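Local coordinates for protein metallopeptidase containing co-catalytic metalloactive site (Shewanella denitrificans OS217, PDB 3B2Y) that is probably a zinc-dependent metallocarboxypeptidase of the M14 peptidase family, with nickel bound at its metal site in this crystal, at residues D26-Q31 and L106-P111; I54-S59 and Q156-A161; D172-E177 and P248-F253; T178-F183 and D219-N224. One frame throughout, in Å; residues are numbered along the deposited sequence.

Overall arrangement
From the N terminus, interaction 1 closes a loop of 74 residues by setting helix 25-39 against the segment after strand 102-106. Interaction 2 opens inside that loop, at strand 52-58, and closes beyond it on helix 155-161, so the two cross; they touch where Pro107 packs on Tyr57. Together they tie helix 25-39, strand 52-58 and helix 155-161 around strand 102-106. Interaction 3 closes a loop of 70 residues between the turns that leave strands 165-172 and 242-248; interaction 4, nested inside it, pairs strands 179-183 and 221-223. A probable hydrogen bond between Tyr179 and Asp172 links these two. Interaction 1 lies across the chain's centre from interaction 4, and interaction 2 from interaction 3.

Interaction 1. Residues D26-Q31 and L106-P111; sequences DAFYAQ and LPLVNP
The ring of Phe28 meets Pro107 at its edge: Pro107 CB lies near the ring plane, 4.1 Å from Phe28 CZ. Leu108 arrives at the same ring obliquely, its CD2 methyl 3.8 Å from Phe28 CE2, and the two side chains run antiparallel past one another. Phe28 reaches this position because CG stands anti to the backbone N (chi1 -178°), which carries the ring off the helix toward Leu108. Trp84 packs edge-to-face with the same ring, and Phe114 meets it with the planes at about 50°. Tyr29 crosses Leu108 at about a right angle, with Tyr29 CZ 4.1 Å from Leu108 CD2. Its hydroxyl end also reaches Pro111, where helix 111-115 begins, with Tyr29 OH 3.7 Å from Pro111 CB. With an alanine at Phe28, the loss of the ring would probably open a gap beside Pro107 and Leu108 and leave Trp84 and Phe114 without this aromatic neighbour. The evidence is thus of apolar packing between helix 25-39 and segment 106-111, which leads from strand 102-106 into helix 111-115: Tyr29 OH spends its polarity on a hydrogen bond to Ala53 O, so what it offers Leu108 and Pro111 is van der Waals contact alone.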
# COMPACT_ATOMS: atom_id res chain seq x y z
N ASP A 26 10.14 -7.67 13.74
CA ASP A 26 9.53 -8.12 14.99
C ASP A 26 8.83 -6.97 15.71
O ASP A 26 7.74 -7.14 16.20
CB ASP A 26 10.58 -8.76 15.92
CG ASP A 26 11.10 -10.12 15.38
OD1 ASP A 26 10.34 -10.86 14.69
OD2 ASP A 26 12.26 -10.48 15.68
N ALA A 27 9.47 -5.81 15.74
CA ALA A 27 8.88 -4.60 16.31
C ALA A 27 7.63 -4.26 15.54
O ALA A 27 6.62 -3.91 16.14
CB ALA A 27 9.85 -3.43 16.24
N PHE A 28 7.72 -4.33 14.21
CA PHE A 28 6.54 -4.04 13.37
C PHE A 28 5.36 -4.91 13.76
O PHE A 28 4.26 -4.39 14.07
CB PHE A 28 6.88 -4.23 11.89
CG PHE A 28 5.73 -3.92 10.97
CD1 PHE A 28 5.32 -2.63 10.76
CD2 PHE A 28 5.02 -4.95 10.39
CE1 PHE A 28 4.27 -2.38 9.93
CE2 PHE A 28 3.97 -4.73 9.57
CZ PHE A 28 3.56 -3.46 9.35
N TYR A 29 5.58 -6.22 13.80
CA TYR A 29 4.47 -7.12 14.08
C TYR A 29 3.89 -6.85 15.48
O TYR A 29 2.68 -6.88 15.67
CB TYR A 29 4.92 -8.57 13.92
CG TYR A 29 4.89 -9.08 12.50
CD1 TYR A 29 3.69 -9.38 11.87
CD2 TYR A 29 6.05 -9.36 11.81
CE1 TYR A 29 3.64 -9.90 10.56
CE2 TYR A 29 6.00 -9.89 10.49
CZ TYR A 29 4.81 -10.14 9.88
OH TYR A 29 4.82 -10.63 8.60
N ALA A 30 4.77 -6.66 16.46
CA ALA A 30 4.38 -6.27 17.85
C ALA A 30 3.53 -5.01 17.92
O ALA A 30 2.45 -5.02 18.53
CB ALA A 30 5.65 -6.17 18.79
N GLN A 31 3.95 -3.93 17.25
CA GLN A 31 3.19 -2.69 17.28
C GLN A 31 1.85 -2.87 16.57
O GLN A 31 0.81 -2.40 17.05
CB GLN A 31 4.02 -1.53 16.69
CG GLN A 31 5.21 -1.07 17.59
N LEU A 106 -3.96 -4.81 4.40
CA LEU A 106 -2.98 -5.84 4.00
C LEU A 106 -1.59 -5.15 4.16
O LEU A 106 -1.01 -4.64 3.24
CB LEU A 106 -3.30 -6.30 2.57
CG LEU A 106 -2.69 -7.51 1.93
CD1 LEU A 106 -3.16 -8.79 2.66
CD2 LEU A 106 -3.20 -7.56 0.49
N PRO A 107 -1.11 -5.08 5.40
CA PRO A 107 -0.03 -4.20 5.77
C PRO A 107 1.32 -4.60 5.20
O PRO A 107 2.18 -3.75 5.03
CB PRO A 107 0.06 -4.38 7.32
CG PRO A 107 -1.17 -4.96 7.73
CD PRO A 107 -1.67 -5.79 6.55
N LEU A 108 1.54 -5.89 4.98
CA LEU A 108 2.89 -6.37 4.68
C LEU A 108 2.86 -7.66 3.87
O LEU A 108 2.80 -8.74 4.45
CB LEU A 108 3.67 -6.59 5.96
CG LEU A 108 5.14 -7.06 5.84
CD1 LEU A 108 5.96 -6.13 4.82
CD2 LEU A 108 5.84 -7.15 7.26
N VAL A 109 2.89 -7.54 2.55
CA VAL A 109 2.77 -8.67 1.65
C VAL A 109 4.10 -9.47 1.46
O VAL A 109 4.08 -10.70 1.26
CB VAL A 109 2.24 -8.16 0.33
CG1 VAL A 109 2.35 -9.19 -0.79
CG2 VAL A 109 0.81 -7.62 0.52
N ASN A 110 5.22 -8.79 1.65
CA ASN A 110 6.55 -9.32 1.42
C ASN A 110 7.44 -9.25 2.70
O ASN A 110 8.35 -8.44 2.82
CB ASN A 110 7.19 -8.52 0.32
CG ASN A 110 8.58 -9.03 -0.06
OD1 ASN A 110 9.05 -10.10 0.34
ND2 ASN A 110 9.25 -8.23 -0.89
N PRO A 111 7.12 -10.05 3.70
CA PRO A 111 7.95 -9.92 4.93
C PRO A 111 9.38 -10.30 4.79
O PRO A 111 10.23 -9.68 5.44
CB PRO A 111 7.25 -10.91 5.87
CG PRO A 111 6.54 -11.87 4.96
CD PRO A 111 6.02 -10.97 3.88

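Interaction 2. Residues I54-S59 and Q156-A161; sequences INLYQS and QLLCAA
Leu157 begins the contact by meeting Leu56 tip to tip, the two CD2 methyls (Leu157 CD2 and Leu56 CD2) 3.6 Å apart. In both leucines CG is anti to the backbone N (chi1 176° in Leu157, 180° in Leu56), which sends the two branched ends toward each other between helix and strand. The other branch of Leu157 turns to Gln58, with Leu157 CD1 4.1 Å from Gln58 OE1. Leu157 also takes part through its backbone: a water accepts from Gln58 NE2 at 2.9 Å and donates to Leu157 O at 3.3 Å, giving a polar bridge across the apolar contact. Next, Leu158 adds a looser touch, its CD2 being 4.2 Å from Leu56 CD1. One helical turn beyond Leu157, the methyl of Ala161 closes the patch, Ala161 CB lying 3.8 Å from Gln58 NE2. That amide nitrogen has a further partner in Ser104 OG. The axes of strand 54-58 and helix 156-161 come within 11.4 Å, at 39° to each other. Around the pair, Leu158 packs on Leu151 of helix 146-152, Leu157 on Asn44 of the hairpin partner strand 42-49, and both Leu56 and Ala161 on Ser104 of strand 102-106; Tyr57 bonds Leu105 of that strand through the backbone, setting the hairpin beside the mixed sheet.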
# COMPACT_ATOMS: atom_id res chain seq x y z
N ILE A 54 1.26 -13.47 6.48
CA ILE A 54 0.74 -12.46 5.58
C ILE A 54 -0.75 -12.35 5.89
O ILE A 54 -1.55 -13.23 5.52
CB ILE A 54 0.96 -12.81 4.08
CG1 ILE A 54 2.49 -12.86 3.84
CG2 ILE A 54 0.22 -11.78 3.22
CD1 ILE A 54 2.88 -13.67 2.63
N ASN A 55 -1.10 -11.31 6.64
CA ASN A 55 -2.40 -11.15 7.23
C ASN A 55 -3.23 -10.09 6.52
O ASN A 55 -2.72 -8.98 6.17
CB ASN A 55 -2.20 -10.80 8.69
CG ASN A 55 -1.66 -11.97 9.50
OD1 ASN A 55 -2.00 -13.14 9.24
ND2 ASN A 55 -0.85 -11.68 10.46
N LEU A 56 -4.50 -10.40 6.39
CA LEU A 56 -5.51 -9.38 6.03
C LEU A 56 -6.29 -9.07 7.31
O LEU A 56 -6.72 -10.01 8.02
CB LEU A 56 -6.47 -9.96 5.03
CG LEU A 56 -7.62 -9.10 4.51
CD1 LEU A 56 -7.13 -7.91 3.75
CD2 LEU A 56 -8.58 -9.94 3.67
N TYR A 57 -6.44 -7.80 7.64
CA TYR A 57 -7.28 -7.40 8.75
C TYR A 57 -8.56 -6.75 8.26
O TYR A 57 -8.52 -5.93 7.44
CB TYR A 57 -6.56 -6.47 9.70
CG TYR A 57 -5.33 -7.07 10.24
CD1 TYR A 57 -4.16 -6.97 9.56
CD2 TYR A 57 -5.36 -7.79 11.40
CE1 TYR A 57 -3.03 -7.55 10.03
CE2 TYR A 57 -4.25 -8.38 11.88
CZ TYR A 57 -3.09 -8.27 11.20
OH TYR A 57 -2.00 -8.86 11.70
N GLN A 58 -9.67 -7.14 8.82
CA GLN A 58 -10.97 -6.58 8.41
C GLN A 58 -11.87 -6.37 9.61
O GLN A 58 -11.61 -6.89 10.68
CB GLN A 58 -11.68 -7.52 7.46
CG GLN A 58 -10.95 -7.93 6.23
CD GLN A 58 -11.83 -8.73 5.33
OE1 GLN A 58 -12.27 -9.84 5.67
NE2 GLN A 58 -12.15 -8.17 4.17
N SER A 59 -12.96 -5.63 9.40
CA SER A 59 -13.99 -5.47 10.42
C SER A 59 -14.55 -6.85 10.74
O SER A 59 -14.55 -7.76 9.88
CB SER A 59 -15.13 -4.54 9.97
OG SER A 59 -14.66 -3.45 9.18
N GLN A 156 -11.12 -13.85 -4.41
CA GLN A 156 -12.51 -13.41 -4.25
C GLN A 156 -12.66 -12.54 -3.03
O GLN A 156 -13.39 -11.59 -3.04
CB GLN A 156 -13.40 -14.62 -4.12
CG GLN A 156 -14.85 -14.35 -4.46
CD GLN A 156 -15.41 -15.42 -5.39
OE1 GLN A 156 -15.58 -16.58 -5.00
NE2 GLN A 156 -15.65 -15.03 -6.65
N LEU A 157 -11.98 -12.91 -1.96
CA LEU A 157 -12.00 -12.17 -0.69
C LEU A 157 -11.39 -10.77 -0.95
O LEU A 157 -11.94 -9.76 -0.52
CB LEU A 157 -11.25 -12.94 0.36
CG LEU A 157 -11.09 -12.27 1.71
CD1 LEU A 157 -12.45 -12.21 2.38
CD2 LEU A 157 -10.06 -12.99 2.50
N LEU A 158 -10.30 -10.70 -1.71
CA LEU A 158 -9.63 -9.43 -1.94
C LEU A 158 -10.44 -8.51 -2.87
O LEU A 158 -10.42 -7.29 -2.71
CB LEU A 158 -8.24 -9.66 -2.52
CG LEU A 158 -7.35 -10.26 -1.42
CD1 LEU A 158 -6.05 -10.77 -2.08
CD2 LEU A 158 -7.08 -9.30 -0.25
N CYS A 159 -11.08 -9.09 -3.87
CA CYS A 159 -11.98 -8.35 -4.77
C CYS A 159 -13.17 -7.78 -3.97
O CYS A 159 -13.48 -6.59 -4.11
CB CYS A 159 -12.39 -9.23 -5.93
SG CYS A 159 -10.93 -9.50 -7.03
N ALA A 160 -13.80 -8.59 -3.14
CA ALA A 160 -14.86 -8.09 -2.20
C ALA A 160 -14.37 -6.89 -1.36
O ALA A 160 -15.09 -5.86 -1.20
CB ALA A 160 -15.37 -9.23 -1.26
N ALA A 161 -13.13 -7.02 -0.86
CA ALA A 161 -12.54 -6.01 0.04
C ALA A 161 -12.25 -4.67 -0.61
O ALA A 161 -12.17 -3.65 0.08
CB ALA A 161 -11.27 -6.62 0.77
O HOH W 1 -13.85 -8.75 1.93

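Interaction 3. Residues D172-E177 and P248-F253; sequences DVLMNE and PGQEDF
Gln250 folds back on Val173 through two torsions: CG lies beside its backbone N (chi1 -69°), and the chain bends again at chi2 (-54°). The carboxamide thereby delivers Gln250 NE2 to Val173 O at 2.9 Å, a nearly straight bond (169° at the hydrogen) in which the acceptor lies in the amide plane. Two backbone bonds also join the segments. Gly249 N donates to Asp172 O at 2.9 Å, and Met175 N, from its own turn, reaches that oxygen from the opposite face of the carbonyl, so two donors grip one acceptor. Gln250 N bonds Met175 O at 3.1 Å. Because Gly249 has no side chain, its CA can come 3.3 Å from Val173 O, where a CB would clash. Pro248 CB presses on the O of selenomethionine Met175 at 3.1 Å. Asn176 crosses Gln250 at a slant, their amide planes nearly perpendicular, with Asn176 OD1 3.6 Å from Gln250 CB. Two type I beta turns start at the bridged residues Asp172 and Pro248 and pack against each other. Turns at the C-terminal ends of central parallel strands are where M14 peptidases build their active site; consistently, the Asp172 side chain, whose OD2 bonds Tyr179 OH, lies close to that of Glu246, the predicted proton donor/acceptor, and about 7 Å from the nickel ion.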
# COMPACT_ATOMS: atom_id res chain seq x y z
N ASP A 172 9.22 5.13 -4.29
CA ASP A 172 10.20 5.10 -5.37
C ASP A 172 11.54 5.48 -4.74
O ASP A 172 11.84 6.67 -4.48
CB ASP A 172 9.77 6.02 -6.49
CG ASP A 172 10.62 5.84 -7.75
OD1 ASP A 172 11.82 5.54 -7.60
OD2 ASP A 172 10.07 6.02 -8.87
N VAL A 173 12.38 4.46 -4.54
CA VAL A 173 13.48 4.57 -3.55
C VAL A 173 14.53 5.60 -3.90
O VAL A 173 15.15 6.18 -3.02
CB VAL A 173 14.14 3.17 -3.27
CG1 VAL A 173 14.90 2.67 -4.50
CG2 VAL A 173 15.08 3.24 -2.08
N LEU A 174 14.73 5.82 -5.18
CA LEU A 174 15.75 6.73 -5.64
C LEU A 174 15.22 8.14 -5.91
O LEU A 174 15.99 9.09 -6.16
CB LEU A 174 16.42 6.11 -6.88
CG LEU A 174 17.11 4.76 -6.75
CD1 LEU A 174 17.92 4.44 -8.00
CD2 LEU A 174 18.00 4.65 -5.50
N MSE A 175 13.91 8.33 -5.79
CA MSE A 175 13.27 9.62 -6.12
C MSE A 175 13.38 10.61 -4.97
O MSE A 175 13.48 10.19 -3.81
CB MSE A 175 11.77 9.42 -6.44
CG MSE A 175 11.52 8.85 -7.80
SE MSE A 175 11.97 10.15 -9.15
CE MSE A 175 10.30 11.16 -9.12
N ASN A 176 13.41 11.90 -5.29
CA ASN A 176 13.17 12.99 -4.31
C ASN A 176 11.78 13.64 -4.38
O ASN A 176 11.40 14.37 -3.47
CB ASN A 176 14.22 14.09 -4.43
CG ASN A 176 15.56 13.67 -3.89
OD1 ASN A 176 15.82 13.81 -2.68
ND2 ASN A 176 16.39 13.10 -4.75
N GLU A 177 11.04 13.36 -5.46
CA GLU A 177 9.74 13.92 -5.74
C GLU A 177 8.68 12.83 -5.66
O GLU A 177 9.01 11.64 -5.77
CB GLU A 177 9.75 14.52 -7.15
CG GLU A 177 10.55 15.82 -7.30
CD GLU A 177 10.91 16.09 -8.74
OE1 GLU A 177 11.10 15.10 -9.51
OE2 GLU A 177 11.05 17.28 -9.09
N PRO A 248 8.98 9.46 -2.14
CA PRO A 248 10.39 9.47 -2.53
C PRO A 248 11.31 8.89 -1.46
O PRO A 248 11.34 9.41 -0.33
CB PRO A 248 10.70 10.95 -2.71
CG PRO A 248 9.64 11.68 -1.92
CD PRO A 248 8.49 10.80 -1.76
N GLY A 249 12.06 7.85 -1.81
CA GLY A 249 12.90 7.17 -0.81
C GLY A 249 14.15 7.91 -0.37
O GLY A 249 14.81 7.53 0.64
N GLN A 250 14.52 8.94 -1.13
CA GLN A 250 15.69 9.74 -0.82
C GLN A 250 15.38 10.87 0.13
O GLN A 250 16.24 11.67 0.41
CB GLN A 250 16.32 10.29 -2.12
CG GLN A 250 16.94 9.17 -2.94
CD GLN A 250 17.92 8.38 -2.11
OE1 GLN A 250 18.91 8.94 -1.60
NE2 GLN A 250 17.64 7.08 -1.93
N GLU A 251 14.15 10.93 0.62
CA GLU A 251 13.71 11.91 1.57
C GLU A 251 13.64 11.30 2.99
O GLU A 251 13.95 10.13 3.17
CB GLU A 251 12.37 12.52 1.11
CG GLU A 251 12.57 13.74 0.20
CD GLU A 251 13.06 15.00 0.96
OE1 GLU A 251 14.18 14.98 1.52
OE2 GLU A 251 12.33 16.01 1.00
N ASP A 252 13.34 12.15 3.98
CA ASP A 252 13.34 11.77 5.39
C ASP A 252 12.27 10.67 5.68
O ASP A 252 11.12 10.82 5.32
CB ASP A 252 13.12 13.02 6.27
CG ASP A 252 12.96 12.67 7.74
OD1 ASP A 252 13.99 12.54 8.44
OD2 ASP A 252 11.81 12.53 8.22
N PHE A 253 12.70 9.61 6.35
CA PHE A 253 11.88 8.45 6.55
C PHE A 253 10.62 8.80 7.30
O PHE A 253 9.54 8.43 6.89
CB PHE A 253 12.64 7.35 7.31
CG PHE A 253 11.88 6.07 7.43
CD1 PHE A 253 11.70 5.25 6.32
CD2 PHE A 253 11.25 5.72 8.61
CE1 PHE A 253 10.98 4.08 6.41
CE2 PHE A 253 10.52 4.54 8.71
CZ PHE A 253 10.37 3.74 7.62

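Interaction 4. Residues T178-F183 and D219-N224; sequences TYVYSF and DGVIFN
Ile222 fits against two tyrosines in this pair of parallel strands, 179-183 and 221-223, at the margin of the mixed sheet; the chain passes from one to the other through helix 191-201, a beta-alpha-beta crossover. Its CD1 methyl lies over one face of Tyr181, a CH-pi contact of 4.1 Å from Ile222 CD1 to the ring centroid, 19° off the normal. The same methyl approaches Tyr179 obliquely, with Ile222 CD1 3.4 Å from Tyr179 CD2. Tyr181 and Ile222 run side by side, and Ile222 CG2 comes within 3.6 Å of Tyr181 CD2. With CG beside its backbone N (chi1 -67°), the Tyr181 ring presents a face to the isoleucine, while the Tyr181 side chain also touches Glu246, the predicted proton donor/acceptor. Replacing Tyr181 by an alanine would probably strip Ile222 of its ring face and open a gap next to Glu246. On the other face of the sheet, Val180 CG1 meets Val221 CG2 at 3.6 Å under helix 191-201. Beside them Ser182 OG lies in the ring plane at the edge of Phe223, 3.0 Å from Phe223 CD1, while Asn224 CG lies over the centre of one face of that ring; Ser182 OG also bonds Ser193 OG on the helix. Backbone bonds alternate from strand to strand: Val180 N to Gly220 O, then Ile222 N to Val180 O at 2.8 Å, then Ser182 N to Ile222 O. At the polar end, Asn224 ND2 bonds Glu184 O, and Asn224 OD1 rests 3.0 Å from Phe183 CA. The last backbone bond is almost straight: Asn224 N to Ser182 O, 2.7 Å, 177° at the hydrogen.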
# COMPACT_ATOMS: atom_id res chain seq x y z
N THR A 178 7.42 13.24 -5.45
CA THR A 178 6.33 12.30 -5.32
C THR A 178 5.35 12.23 -6.52
O THR A 178 5.23 13.14 -7.36
CB THR A 178 5.55 12.61 -4.02
OG1 THR A 178 4.69 11.52 -3.68
CG2 THR A 178 4.69 13.91 -4.22
N TYR A 179 4.62 11.10 -6.57
CA TYR A 179 3.62 10.97 -7.61
C TYR A 179 2.68 9.86 -7.23
O TYR A 179 2.88 9.22 -6.21
CB TYR A 179 4.25 10.76 -9.02
CG TYR A 179 5.11 9.54 -9.14
CD1 TYR A 179 6.43 9.53 -8.69
CD2 TYR A 179 4.61 8.37 -9.72
CE1 TYR A 179 7.23 8.40 -8.80
CE2 TYR A 179 5.42 7.24 -9.87
CZ TYR A 179 6.72 7.26 -9.39
OH TYR A 179 7.50 6.12 -9.52
N VAL A 180 1.62 9.72 -8.02
CA VAL A 180 0.59 8.75 -7.77
C VAL A 180 0.16 8.10 -9.09
O VAL A 180 -0.06 8.78 -10.10
CB VAL A 180 -0.63 9.39 -7.09
CG1 VAL A 180 -1.32 10.47 -8.00
CG2 VAL A 180 -1.60 8.30 -6.78
N TYR A 181 0.04 6.78 -9.10
CA TYR A 181 -0.67 6.10 -10.18
C TYR A 181 -2.15 6.09 -9.86
O TYR A 181 -2.52 5.81 -8.74
CB TYR A 181 -0.25 4.64 -10.24
CG TYR A 181 1.16 4.36 -10.64
CD1 TYR A 181 2.19 4.32 -9.71
CD2 TYR A 181 1.46 4.08 -11.95
CE1 TYR A 181 3.46 4.03 -10.08
CE2 TYR A 181 2.72 3.77 -12.34
CZ TYR A 181 3.73 3.74 -11.42
OH TYR A 181 5.01 3.45 -11.86
N SER A 182 -3.02 6.31 -10.82
CA SER A 182 -4.45 6.24 -10.52
C SER A 182 -5.25 5.56 -11.64
O SER A 182 -4.85 5.57 -12.79
CB SER A 182 -5.00 7.65 -10.22
OG SER A 182 -5.34 8.31 -11.38
N PHE A 183 -6.40 5.00 -11.26
CA PHE A 183 -7.35 4.33 -12.17
C PHE A 183 -8.76 4.82 -11.78
O PHE A 183 -9.18 4.70 -10.63
CB PHE A 183 -7.27 2.80 -12.04
CG PHE A 183 -5.85 2.22 -12.17
CD1 PHE A 183 -4.92 2.35 -11.13
CD2 PHE A 183 -5.46 1.59 -13.31
CE1 PHE A 183 -3.65 1.83 -11.24
CE2 PHE A 183 -4.20 1.09 -13.42
CZ PHE A 183 -3.30 1.20 -12.37
N ASP A 219 1.52 16.27 -14.08
CA ASP A 219 1.06 16.97 -12.89
C ASP A 219 1.07 15.95 -11.71
O ASP A 219 0.19 15.97 -10.87
CB ASP A 219 -0.34 17.61 -13.09
CG ASP A 219 -0.36 18.75 -14.17
OD1 ASP A 219 0.71 19.28 -14.56
OD2 ASP A 219 -1.48 19.13 -14.60
N GLY A 220 2.08 15.10 -11.64
CA GLY A 220 2.22 14.13 -10.55
C GLY A 220 1.29 12.92 -10.55
O GLY A 220 1.22 12.22 -9.57
N VAL A 221 0.56 12.69 -11.64
CA VAL A 221 -0.37 11.59 -11.79
C VAL A 221 0.02 10.78 -13.01
O VAL A 221 0.41 11.36 -14.04
CB VAL A 221 -1.81 12.12 -11.93
CG1 VAL A 221 -2.78 10.97 -12.21
CG2 VAL A 221 -2.22 12.83 -10.62
N ILE A 222 0.03 9.45 -12.86
CA ILE A 222 0.04 8.52 -14.00
C ILE A 222 -1.33 7.85 -14.05
O ILE A 222 -1.72 7.16 -13.11
CB ILE A 222 1.15 7.46 -13.82
CG1 ILE A 222 2.54 8.10 -13.95
CG2 ILE A 222 0.99 6.28 -14.82
CD1 ILE A 222 3.54 7.51 -12.87
N PHE A 223 -2.06 8.04 -15.15
CA PHE A 223 -3.47 7.69 -15.16
C PHE A 223 -3.83 6.47 -16.03
O PHE A 223 -3.54 6.43 -17.23
CB PHE A 223 -4.26 8.91 -15.61
CG PHE A 223 -5.74 8.76 -15.47
CD1 PHE A 223 -6.31 8.59 -14.24
CD2 PHE A 223 -6.56 8.85 -16.60
CE1 PHE A 223 -7.69 8.48 -14.11
CE2 PHE A 223 -7.93 8.74 -16.46
CZ PHE A 223 -8.48 8.54 -15.20
N ASN A 224 -4.47 5.48 -15.42
CA ASN A 224 -5.01 4.35 -16.16
C ASN A 224 -3.96 3.62 -16.97
O ASN A 224 -4.22 3.17 -18.07
CB ASN A 224 -6.19 4.76 -17.04
CG ASN A 224 -7.52 4.82 -16.28
OD1 ASN A 224 -7.62 4.35 -15.15
ND2 ASN A 224 -8.54 5.35 -16.91